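PDB 6FRL: tryptophan halogenase superfamily, which catalyses flavin-dependent halogenation and prefers bromination over chlorination. Local coordinates for residues B[247-252]-B[293-298]; B[270-275]-B[404-409]; B[287-292]-B[310-315]. All coordinates share one frame; numbering follows the deposited sequence.

Contact 1: B[247-252]-B[293-298]; sequences PCDAAY and FSSAHL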
ATOM      1  N   PRO B 247      28.356  -1.916   9.159  1.00 55.21           N
ATOM      2  CA  PRO B 247      29.798  -1.994   9.451  1.00 59.15           C
ATOM      3  C   PRO B 247      30.695  -2.161   8.214  1.00 63.87           C
ATOM      4  O   PRO B 247      31.697  -1.442   8.080  1.00 79.28           O
ATOM      5  CB  PRO B 247      29.910  -3.228  10.346  1.00 60.80           C
ATOM      6  CG  PRO B 247      28.740  -4.085   9.996  1.00 59.82           C
ATOM      7  CD  PRO B 247      27.641  -3.143   9.565  1.00 59.57           C
ATOM      8  N   CYS B 248      30.323  -3.076   7.315  1.00 56.19           N
ATOM      9  CA  CYS B 248      31.199  -3.482   6.230  1.00 52.51           C
ATOM     10  C   CYS B 248      31.464  -2.325   5.256  1.00 56.15           C
ATOM     11  O   CYS B 248      30.572  -1.507   4.957  1.00 59.79           O
ATOM     12  CB  CYS B 248      30.658  -4.714   5.524  1.00 52.44           C
ATOM     13  SG  CYS B 248      30.581  -6.156   6.614  1.00 52.69           S
ATOM     14  N   ASP B 249      32.718  -2.248   4.814  1.00 54.60           N
ATOM     15  CA  ASP B 249      33.222  -1.119   4.027  1.00 52.28           C
ATOM     16  C   ASP B 249      34.138  -1.522   2.842  1.00 50.88           C
ATOM     17  O   ASP B 249      34.755  -0.666   2.235  1.00 47.71           O
ATOM     18  CB  ASP B 249      33.945  -0.153   4.977  1.00 48.27           C
ATOM     19  CG  ASP B 249      35.271  -0.707   5.493  1.00 48.38           C
ATOM     20  OD1 ASP B 249      35.419  -1.929   5.669  1.00 45.46           O
ATOM     21  OD2 ASP B 249      36.191   0.095   5.724  1.00 49.41           O
ATOM     22  N   ALA B 250      34.192  -2.809   2.496  1.00 49.56           N
ATOM     23  CA  ALA B 250      35.022  -3.274   1.388  1.00 48.28           C
ATOM     24  C   ALA B 250      34.513  -4.611   0.876  1.00 50.81           C
ATOM     25  O   ALA B 250      33.724  -5.288   1.565  1.00 54.05           O
ATOM     26  CB  ALA B 250      36.454  -3.431   1.846  1.00 46.47           C
ATOM     27  N   ALA B 251      34.970  -4.997  -0.317  1.00 45.52           N
ATOM     28  CA  ALA B 251      34.630  -6.293  -0.859  1.00 44.73           C
ATOM     29  C   ALA B 251      35.636  -6.810  -1.891  1.00 45.49           C
ATOM     30  O   ALA B 251      36.238  -6.027  -2.632  1.00 46.24           O
ATOM     31  CB  ALA B 251      33.245  -6.241  -1.485  1.00 46.98           C
ATOM     32  N   TYR B 252      35.782  -8.135  -1.941  1.00 42.46           N
ATOM     33  CA  TYR B 252      36.524  -8.818  -2.981  1.00 43.94           C
ATOM     34  C   TYR B 252      35.563  -9.679  -3.818  1.00 43.37           C
ATOM     35  O   TYR B 252      34.699 -10.363  -3.274  1.00 41.47           O
ATOM     36  CB  TYR B 252      37.588  -9.717  -2.360  1.00 46.23           C
ATOM     37  CG  TYR B 252      38.899  -9.032  -2.015  1.00 48.16           C
ATOM     38  CD1 TYR B 252      39.766  -8.615  -3.008  1.00 49.13           C
ATOM     39  CD2 TYR B 252      39.296  -8.868  -0.687  1.00 49.49           C
ATOM     40  CE1 TYR B 252      40.972  -8.033  -2.697  1.00 54.22           C
ATOM     41  CE2 TYR B 252      40.503  -8.289  -0.363  1.00 50.96           C
ATOM     42  CZ  TYR B 252      41.339  -7.861  -1.368  1.00 56.60           C
ATOM     43  OH  TYR B 252      42.549  -7.250  -1.056  1.00 60.72           O
ATOM     44  N   PHE B 293      33.233  -7.319   3.814  1.00 44.25           N
ATOM     45  CA  PHE B 293      33.840  -7.336   5.158  1.00 43.07           C
ATOM     46  C   PHE B 293      34.234  -5.955   5.694  1.00 43.25           C
ATOM     47  O   PHE B 293      34.246  -4.962   4.955  1.00 37.18           O
ATOM     48  CB  PHE B 293      35.066  -8.252   5.143  1.00 44.91           C
ATOM     49  CG  PHE B 293      36.172  -7.758   4.254  1.00 48.77           C
ATOM     50  CD1 PHE B 293      36.152  -8.011   2.887  1.00 51.54           C
ATOM     51  CD2 PHE B 293      37.221  -7.008   4.785  1.00 51.41           C
ATOM     52  CE1 PHE B 293      37.165  -7.532   2.073  1.00 55.33           C
ATOM     53  CE2 PHE B 293      38.239  -6.518   3.982  1.00 56.24           C
ATOM     54  CZ  PHE B 293      38.216  -6.790   2.622  1.00 58.28           C
ATOM     55  N   SER B 294      34.563  -5.917   6.993  1.00 50.42           N
ATOM     56  CA  SER B 294      35.078  -4.689   7.683  1.00 49.86           C
ATOM     57  C   SER B 294      36.615  -4.638   7.689  1.00 43.67           C
ATOM     58  O   SER B 294      37.244  -5.448   8.345  1.00 38.71           O
ATOM     59  CB  SER B 294      34.566  -4.622   9.129  1.00 46.59           C
ATOM     60  OG  SER B 294      35.115  -3.517   9.841  1.00 42.56           O
ATOM     61  N   SER B 295      37.216  -3.682   6.978  1.00 47.96           N
ATOM     62  CA  SER B 295      38.696  -3.566   6.928  1.00 49.15           C
ATOM     63  C   SER B 295      39.284  -3.237   8.314  1.00 49.98           C
ATOM     64  O   SER B 295      40.385  -3.669   8.636  1.00 49.97           O
ATOM     65  CB  SER B 295      39.182  -2.583   5.840  1.00 45.73           C
ATOM     66  OG  SER B 295      38.855  -1.247   6.132  1.00 45.15           O
ATOM     67  N   ALA B 296      38.517  -2.537   9.143  1.00 50.18           N
ATOM     68  CA  ALA B 296      38.892  -2.304  10.537  1.00 49.56           C
ATOM     69  C   ALA B 296      39.026  -3.575  11.410  1.00 48.34           C
ATOM     70  O   ALA B 296      39.596  -3.496  12.503  1.00 53.52           O
ATOM     71  CB  ALA B 296      37.944  -1.295  11.169  1.00 48.42           C
ATOM     72  N   HIS B 297      38.505  -4.716  10.952  1.00 49.67           N
ATOM     73  CA  HIS B 297      38.696  -6.023  11.617  1.00 50.79           C
ATOM     74  C   HIS B 297      39.516  -7.016  10.797  1.00 52.50           C
ATOM     75  O   HIS B 297      39.905  -8.061  11.311  1.00 51.85           O
ATOM     76  CB  HIS B 297      37.338  -6.688  11.887  1.00 54.23           C
ATOM     77  CG  HIS B 297      36.435  -5.904  12.785  1.00 51.60           C
ATOM     78  ND1 HIS B 297      35.816  -4.737  12.389  1.00 51.80           N
ATOM     79  CD2 HIS B 297      35.999  -6.160  14.041  1.00 49.90           C
ATOM     80  CE1 HIS B 297      35.072  -4.280  13.384  1.00 57.26           C
ATOM     81  NE2 HIS B 297      35.171  -5.122  14.400  1.00 52.94           N
ATOM     82  N   LEU B 298      39.724  -6.738   9.514  1.00 57.66           N
ATOM     83  CA  LEU B 298      40.458  -7.649   8.640  1.00 61.25           C
ATOM     84  C   LEU B 298      41.441  -6.899   7.729  1.00 64.05           C
ATOM     85  O   LEU B 298      41.107  -5.898   7.094  1.00 55.54           O
ATOM     86  CB  LEU B 298      39.506  -8.477   7.765  1.00 59.74           C
ATOM     87  CG  LEU B 298      38.750  -9.717   8.261  1.00 59.61           C
ATOM     88  CD1 LEU B 298      37.878 -10.247   7.117  1.00 59.07           C
ATOM     89  CD2 LEU B 298      39.653 -10.811   8.777  1.00 58.93           C
TER

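Contact 2: B[270-275]-B[404-409]; sequences VTARSA and NRRTDT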
ATOM      1  N   VAL B 270      24.731 -17.402   0.969  1.00 34.34           N
ATOM      2  CA  VAL B 270      25.318 -16.308   1.753  1.00 36.64           C
ATOM      3  C   VAL B 270      25.842 -16.825   3.081  1.00 34.02           C
ATOM      4  O   VAL B 270      25.066 -17.113   3.961  1.00 30.93           O
ATOM      5  CB  VAL B 270      24.335 -15.146   1.968  1.00 38.43           C
ATOM      6  CG1 VAL B 270      24.931 -14.086   2.882  1.00 39.16           C
ATOM      7  CG2 VAL B 270      23.987 -14.504   0.630  1.00 39.15           C
ATOM      8  N   THR B 271      27.170 -16.933   3.189  1.00 34.25           N
ATOM      9  CA  THR B 271      27.855 -17.591   4.302  1.00 33.98           C
ATOM     10  C   THR B 271      28.566 -16.559   5.192  1.00 35.29           C
ATOM     11  O   THR B 271      29.489 -15.860   4.745  1.00 32.64           O
ATOM     12  CB  THR B 271      28.886 -18.622   3.791  1.00 34.04           C
ATOM     13  OG1 THR B 271      28.227 -19.594   2.976  1.00 32.59           O
ATOM     14  CG2 THR B 271      29.591 -19.343   4.961  1.00 33.06           C
ATOM     15  N   ALA B 272      28.125 -16.449   6.450  1.00 36.00           N
ATOM     16  CA  ALA B 272      28.782 -15.546   7.399  1.00 37.44           C
ATOM     17  C   ALA B 272      30.187 -16.053   7.743  1.00 40.59           C
ATOM     18  O   ALA B 272      30.377 -17.252   7.988  1.00 37.11           O
ATOM     19  CB  ALA B 272      27.957 -15.404   8.668  1.00 39.23           C
ATOM     20  N   ARG B 273      31.150 -15.127   7.767  1.00 45.72           N
ATOM     21  CA  ARG B 273      32.545 -15.420   8.157  1.00 45.33           C
ATOM     22  C   ARG B 273      32.917 -14.545   9.360  1.00 45.82           C
ATOM     23  O   ARG B 273      32.025 -13.992  10.008  1.00 44.50           O
ATOM     24  CB  ARG B 273      33.510 -15.232   6.951  1.00 44.80           C
ATOM     25  CG  ARG B 273      33.170 -16.017   5.688  1.00 44.67           C
ATOM     26  CD  ARG B 273      33.300 -17.505   5.880  1.00 45.65           C
ATOM     27  NE  ARG B 273      33.254 -18.217   4.600  1.00 49.70           N
ATOM     28  CZ  ARG B 273      33.038 -19.529   4.473  1.00 52.62           C
ATOM     29  NH1 ARG B 273      32.862 -20.321   5.540  1.00 59.73           N
ATOM     30  NH2 ARG B 273      33.036 -20.094   3.266  1.00 50.39           N
ATOM     31  N   SER B 274      34.209 -14.426   9.669  1.00 48.93           N
ATOM     32  CA  SER B 274      34.679 -13.762  10.908  1.00 46.85           C
ATOM     33  C   SER B 274      34.344 -12.287  11.013  1.00 42.37           C
ATOM     34  O   SER B 274      34.148 -11.797  12.126  1.00 39.52           O
ATOM     35  CB  SER B 274      36.218 -13.949  11.104  1.00 44.75           C
ATOM     36  OG  SER B 274      36.990 -13.063  10.311  1.00 41.80           O
ATOM     37  N   ALA B 275      34.295 -11.577   9.883  1.00 39.73           N
ATOM     38  CA  ALA B 275      34.068 -10.116   9.924  1.00 44.02           C
ATOM     39  C   ALA B 275      33.348  -9.575   8.704  1.00 45.30           C
ATOM     40  O   ALA B 275      33.708  -8.516   8.171  1.00 47.59           O
ATOM     41  CB  ALA B 275      35.377  -9.359  10.163  1.00 44.78           C
ATOM     42  N   ASN B 404      21.987 -11.353  14.554  1.00 34.25           N
ATOM     43  CA  ASN B 404      22.921 -12.469  14.492  1.00 36.32           C
ATOM     44  C   ASN B 404      23.144 -13.050  15.908  1.00 38.10           C
ATOM     45  O   ASN B 404      22.994 -12.338  16.895  1.00 43.28           O
ATOM     46  CB  ASN B 404      24.217 -12.041  13.803  1.00 34.26           C
ATOM     47  CG  ASN B 404      25.253 -11.534  14.776  1.00 34.14           C
ATOM     48  OD1 ASN B 404      25.973 -12.333  15.382  1.00 33.45           O
ATOM     49  ND2 ASN B 404      25.369 -10.212  14.903  1.00 31.05           N
ATOM     50  N   ARG B 405      23.463 -14.333  15.982  1.00 40.29           N
ATOM     51  CA  ARG B 405      23.743 -15.026  17.249  1.00 50.97           C
ATOM     52  C   ARG B 405      25.190 -15.623  17.322  1.00 50.15           C
ATOM     53  O   ARG B 405      25.461 -16.599  18.027  1.00 52.46           O
ATOM     54  CB  ARG B 405      22.691 -16.122  17.482  1.00 57.63           C
ATOM     55  CG  ARG B 405      21.297 -15.616  17.790  1.00 66.07           C
ATOM     56  CD  ARG B 405      20.543 -16.710  18.567  1.00 74.93           C
ATOM     57  NE  ARG B 405      19.098 -16.469  18.675  1.00 85.60           N
ATOM     58  CZ  ARG B 405      18.367 -16.465  19.800  1.00 92.37           C
ATOM     59  NH1 ARG B 405      18.918 -16.700  20.997  1.00 96.96           N
ATOM     60  NH2 ARG B 405      17.062 -16.221  19.737  1.00 91.76           N
ATOM     61  N   ARG B 406      26.123 -15.006  16.609  1.00 48.60           N
ATOM     62  CA  ARG B 406      27.489 -15.495  16.565  1.00 46.27           C
ATOM     63  C   ARG B 406      28.234 -14.955  17.775  1.00 47.98           C
ATOM     64  O   ARG B 406      28.140 -13.768  18.069  1.00 45.60           O
ATOM     65  CB  ARG B 406      28.168 -15.062  15.258  1.00 42.66           C
ATOM     66  CG  ARG B 406      27.750 -15.872  14.035  1.00 39.48           C
ATOM     67  CD  ARG B 406      28.445 -15.379  12.787  1.00 41.45           C
ATOM     68  NE  ARG B 406      29.899 -15.609  12.794  1.00 40.10           N
ATOM     69  CZ  ARG B 406      30.530 -16.613  12.186  1.00 41.05           C
ATOM     70  NH1 ARG B 406      29.879 -17.548  11.499  1.00 42.59           N
ATOM     71  NH2 ARG B 406      31.849 -16.703  12.295  1.00 44.13           N
ATOM     72  N   THR B 407      28.963 -15.821  18.479  1.00 54.58           N
ATOM     73  CA  THR B 407      29.728 -15.417  19.683  1.00 59.32           C
ATOM     74  C   THR B 407      31.241 -15.246  19.391  1.00 56.64           C
ATOM     75  O   THR B 407      31.941 -14.615  20.170  1.00 59.80           O
ATOM     76  CB  THR B 407      29.494 -16.414  20.870  1.00 65.33           C
ATOM     77  OG1 THR B 407      30.435 -17.498  20.816  1.00 74.77           O
ATOM     78  CG2 THR B 407      28.066 -17.002  20.860  1.00 65.59           C
ATOM     79  N   ASP B 408      31.716 -15.754  18.251  1.00 57.17           N
ATOM     80  CA  ASP B 408      33.162 -15.909  17.958  1.00 57.04           C
ATOM     81  C   ASP B 408      34.051 -14.647  17.719  1.00 57.66           C
ATOM     82  O   ASP B 408      35.263 -14.783  17.807  1.00 67.20           O
ATOM     83  CB  ASP B 408      33.354 -16.865  16.764  1.00 56.77           C
ATOM     84  CG  ASP B 408      32.738 -16.315  15.460  1.00 61.50           C
ATOM     85  OD1 ASP B 408      33.386 -15.506  14.738  1.00 57.25           O
ATOM     86  OD2 ASP B 408      31.579 -16.687  15.179  1.00 60.16           O
ATOM     87  N   THR B 409      33.503 -13.472  17.388  1.00 53.37           N
ATOM     88  CA  THR B 409      34.336 -12.256  17.226  1.00 59.36           C
ATOM     89  C   THR B 409      33.653 -10.967  17.684  1.00 58.62           C
ATOM     90  O   THR B 409      32.454 -10.943  17.936  1.00 53.32           O
ATOM     91  CB  THR B 409      34.823 -12.031  15.772  1.00 64.44           C
ATOM     92  OG1 THR B 409      33.697 -11.991  14.895  1.00 73.76           O
ATOM     93  CG2 THR B 409      35.784 -13.128  15.311  1.00 64.90           C
TER

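Contact 3: B[287-292]-B[310-315]; sequences AGNGLV and HLLGDP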
ATOM      1  N   ALA B 287      30.604 -19.284 -11.771  1.00 36.45           N
ATOM      2  CA  ALA B 287      29.932 -18.693 -10.623  1.00 37.51           C
ATOM      3  C   ALA B 287      30.580 -17.387 -10.196  1.00 38.49           C
ATOM      4  O   ALA B 287      31.786 -17.207 -10.358  1.00 42.11           O
ATOM      5  CB  ALA B 287      29.874 -19.676  -9.475  1.00 36.88           C
ATOM      6  N   GLY B 288      29.746 -16.471  -9.692  1.00 36.18           N
ATOM      7  CA  GLY B 288      30.198 -15.303  -8.973  1.00 34.66           C
ATOM      8  C   GLY B 288      30.517 -15.677  -7.527  1.00 35.12           C
ATOM      9  O   GLY B 288      29.770 -16.440  -6.889  1.00 30.46           O
ATOM     10  N   ASN B 289      31.655 -15.179  -7.033  1.00 37.05           N
ATOM     11  CA  ASN B 289      32.056 -15.353  -5.637  1.00 37.18           C
ATOM     12  C   ASN B 289      32.487 -14.009  -5.082  1.00 37.43           C
ATOM     13  O   ASN B 289      32.977 -13.168  -5.823  1.00 39.91           O
ATOM     14  CB  ASN B 289      33.240 -16.301  -5.477  1.00 37.23           C
ATOM     15  CG  ASN B 289      33.064 -17.606  -6.203  1.00 38.24           C
ATOM     16  OD1 ASN B 289      32.838 -18.651  -5.575  1.00 35.95           O
ATOM     17  ND2 ASN B 289      33.191 -17.566  -7.540  1.00 36.08           N
ATOM     18  N   GLY B 290      32.334 -13.829  -3.771  1.00 36.83           N
ATOM     19  CA  GLY B 290      32.890 -12.660  -3.094  1.00 36.74           C
ATOM     20  C   GLY B 290      32.826 -12.682  -1.571  1.00 34.67           C
ATOM     21  O   GLY B 290      32.160 -13.511  -0.977  1.00 29.82           O
ATOM     22  N   LEU B 291      33.559 -11.772  -0.959  1.00 35.53           N
ATOM     23  CA  LEU B 291      33.519 -11.549   0.457  1.00 37.07           C
ATOM     24  C   LEU B 291      33.302 -10.059   0.666  1.00 37.69           C
ATOM     25  O   LEU B 291      34.064  -9.230   0.139  1.00 32.91           O
ATOM     26  CB  LEU B 291      34.829 -11.983   1.132  1.00 38.06           C
ATOM     27  CG  LEU B 291      34.753 -12.113   2.669  1.00 37.50           C
ATOM     28  CD1 LEU B 291      34.381 -13.539   3.061  1.00 37.78           C
ATOM     29  CD2 LEU B 291      36.048 -11.688   3.364  1.00 40.41           C
ATOM     30  N   VAL B 292      32.250  -9.737   1.421  1.00 40.73           N
ATOM     31  CA  VAL B 292      32.005  -8.381   1.951  1.00 44.63           C
ATOM     32  C   VAL B 292      32.506  -8.355   3.399  1.00 43.80           C
ATOM     33  O   VAL B 292      32.204  -9.277   4.143  1.00 40.53           O
ATOM     34  CB  VAL B 292      30.486  -8.066   1.944  1.00 45.73           C
ATOM     35  CG1 VAL B 292      30.189  -6.740   2.668  1.00 45.40           C
ATOM     36  CG2 VAL B 292      29.960  -8.077   0.510  1.00 48.13           C
ATOM     37  N   HIS B 310      37.357 -21.319  -0.318  1.00 60.50           N
ATOM     38  CA  HIS B 310      35.931 -21.730  -0.257  1.00 56.51           C
ATOM     39  C   HIS B 310      35.119 -21.223  -1.439  1.00 55.47           C
ATOM     40  O   HIS B 310      33.916 -20.980  -1.304  1.00 53.85           O
ATOM     41  CB  HIS B 310      35.280 -21.230   1.052  1.00 56.11           C
ATOM     42  CG  HIS B 310      35.887 -21.818   2.283  1.00 58.44           C
ATOM     43  ND1 HIS B 310      36.512 -21.047   3.246  1.00 53.05           N
ATOM     44  CD2 HIS B 310      35.989 -23.107   2.698  1.00 58.76           C
ATOM     45  CE1 HIS B 310      36.967 -21.837   4.202  1.00 61.55           C
ATOM     46  NE2 HIS B 310      36.671 -23.091   3.891  1.00 61.66           N
ATOM     47  N   LEU B 311      35.760 -21.075  -2.599  1.00 53.77           N
ATOM     48  CA  LEU B 311      35.055 -20.683  -3.822  1.00 51.46           C
ATOM     49  C   LEU B 311      34.216 -21.832  -4.383  1.00 44.57           C
ATOM     50  O   LEU B 311      34.466 -22.982  -4.104  1.00 47.08           O
ATOM     51  CB  LEU B 311      36.047 -20.236  -4.878  1.00 51.86           C
ATOM     52  CG  LEU B 311      36.990 -19.092  -4.531  1.00 50.90           C
ATOM     53  CD1 LEU B 311      37.898 -18.865  -5.723  1.00 52.30           C
ATOM     54  CD2 LEU B 311      36.227 -17.821  -4.184  1.00 51.88           C
ATOM     55  N   LEU B 312      33.230 -21.509  -5.204  1.00 46.40           N
ATOM     56  CA  LEU B 312      32.423 -22.525  -5.891  1.00 45.41           C
ATOM     57  C   LEU B 312      33.130 -23.153  -7.090  1.00 40.97           C
ATOM     58  O   LEU B 312      32.476 -23.769  -7.891  1.00 42.15           O
ATOM     59  CB  LEU B 312      31.068 -21.920  -6.323  1.00 43.44           C
ATOM     60  CG  LEU B 312      30.033 -21.666  -5.220  1.00 42.16           C
ATOM     61  CD1 LEU B 312      28.991 -20.678  -5.706  1.00 40.78           C
ATOM     62  CD2 LEU B 312      29.376 -22.981  -4.772  1.00 38.64           C
ATOM     63  N   GLY B 313      34.450 -23.026  -7.187  1.00 45.50           N
ATOM     64  CA  GLY B 313      35.238 -23.522  -8.328  1.00 47.99           C
ATOM     65  C   GLY B 313      36.642 -22.926  -8.474  1.00 47.67           C
ATOM     66  O   GLY B 313      37.141 -22.266  -7.575  1.00 48.80           O
ATOM     67  N   ASP B 314      37.250 -23.154  -9.637  1.00 51.18           N
ATOM     68  CA  ASP B 314      38.632 -22.738  -9.933  1.00 50.73           C
ATOM     69  C   ASP B 314      38.589 -21.256 -10.322  1.00 51.30           C
ATOM     70  O   ASP B 314      37.889 -20.878 -11.259  1.00 47.13           O
ATOM     71  CB  ASP B 314      39.227 -23.535 -11.104  1.00 56.96           C
ATOM     72  CG  ASP B 314      39.346 -25.045 -10.815  1.00 60.30           C
ATOM     73  OD1 ASP B 314      40.074 -25.413  -9.873  1.00 57.87           O
ATOM     74  OD2 ASP B 314      38.713 -25.860 -11.530  1.00 64.02           O
ATOM     75  N   PRO B 315      39.333 -20.397  -9.607  1.00 51.15           N
ATOM     76  CA  PRO B 315      39.254 -18.966  -9.924  1.00 49.98           C
ATOM     77  C   PRO B 315      39.718 -18.634 -11.335  1.00 51.01           C
ATOM     78  O   PRO B 315      40.746 -19.131 -11.733  1.00 55.50           O
ATOM     79  CB  PRO B 315      40.186 -18.338  -8.888  1.00 51.64           C
ATOM     80  CG  PRO B 315      41.089 -19.434  -8.467  1.00 49.39           C
ATOM     81  CD  PRO B 315      40.268 -20.664  -8.504  1.00 47.38           C
TER

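Contact 1: B[247-252]-B[293-298]
The F293 ring takes the methyl group of A250 over one face, set toward the rim. CB of A250 lies 3.9 Å from CZ of F293, a CH-pi contact. The Y252 ring meets the same phenyl group obliquely, with CD2 of Y252 3.7 Å from CE1 of F293. CG of F293 stands between its own backbone N and carbonyl carbon (chi1 65°), and this swings the ring across to A250 and Y252.

A250 and F293 form an antiparallel hydrogen-bonded pair. N of F293 donates to O of A250 at 3.1 Å. D249 and A250 together face F293, a classic beta bulge. O of F293 therefore receives two backbone N-H groups: a good bond from N of D249, which approaches above the carbonyl plane, and a weak one from N of A250.

From within the bulge, the D249 carboxylate grips S295 at two points, using the syn lone pair of each oxygen. N of S295 reaches OD1 of D249 at 2.8 Å, almost straight at 171°. OG of S295 donates to OD2 of D249 at 3.0 Å. The two bonds together fix the rotation of the carboxylate. SG of C248 rests 3.8 Å from CA of F293.

The contact ties the start of strand 250-257 to the end of strand 286-293. Helix 300-307 packs on Y252 through L304 and L307. F411 of helix 410-417 touches C248 and S294, and R321 of strand 314-323 touches A250, Y252 and S295.

Contact 2: B[270-275]-B[404-409]
T409 carries OG1 between its backbone N and carbonyl carbon (chi1 56°), which aims the hydroxyl at S274. R406 starts with CG beside its backbone N and bends at chi3 (67°), bringing its guanidinium over the backbone of A272 and R273.

The hydroxyl makes the one hydrogen bond that crosses between the two segments. OG1 of T409 donates to O of S274 at 2.8 Å. It lies in the carbonyl plane, with a C=O...donor angle of 153°. CG2 of T409 sits alongside, 3.8 Å from the same oxygen.

R406 meets the strand through a face of its flat group. O of R273 lies over that face, offset toward the rim, and is 3.6 Å from NH2 of R406. This is an approach over the plane and not a hydrogen bond. That carbonyl accepts instead from NE1 of W412. CB of A272 packs against the aliphatic part of the arginine, 4.1 Å from CD of R406.

The segment 404-409 is a connection between helices 376-402 and 410-417, and it opens with an Asx turn. This loop lies against strand 268-273 at the protein surface. OD1 of N404 accepts from N of R406 at 2.9 Å. T409 occupies the N-cap position of helix 410-417, yet its hydroxyl is spent on S274 and makes no capping bond.

The guanidinium has two further partners. Within its own segment NH2 of R406 forms a salt bridge with OD2 of D408 at 2.9 Å. Outside both segments, NH1 of R406 donates to O of D92. OG of S274 bonds to OE2 of E306, and NH2 of R273 bonds to OE1 of Q278.

Contact 3: B[287-292]-B[310-315]
N289 lays its side chain across that of L311 at about a right angle, with CB of N289 3.6 Å from CD2 of L311. N289 belongs to strand 286-293, part of the mixed beta sheet that also contains strands 250-257 and 314-323. Residues 310-313 run over this sheet on the way from helix 300-307 to strand 314-323.

The amide oxygen of N289 holds this passage by its backbone. N of L312 donates to OD1 of N289 at 2.9 Å, and the N-H...O angle of 173° is nearly straight. The donor is tilted 18° from the plane of the amide C=O. CG of N289 is placed beside its backbone N (chi1 -50°), which puts OD1 within bonding distance of N of L312. The nitrogen end is also engaged: ND2 of N289 bonds to O of V254 and OG of S256. Both ends of the buried amide are thus satisfied, which fixes its flip. A leucine here would probably leave the N-H of L312 without its acceptor and take the amide N-H groups from V254 and S256.

L311 and L312 both pack on strand 250-257 as well, touching V254 and S256 respectively. L312 also meets A287. CB and CD1 of L312 each lie 4.0 Å from CB of A287.

All three contacts reach the same mixed sheet. Contacts 1 and 3 both draw on strand 286-293, which pairs with 250-257 in the sheet, and their centres lie about 17 Å apart. N of Y252 lies 2.9 Å from O of L291, a probable hydrogen bond, and CB of C248 packs on CG1 of V292. Contacts 1 and 2 are closer, about 13 Å between centres. There N of S294 is 3.0 Å from O of A275, a probable hydrogen bond. Contact 3 is nested in the chain between the two segments of contact 2. The two meet through R273, which touches H310 and L291.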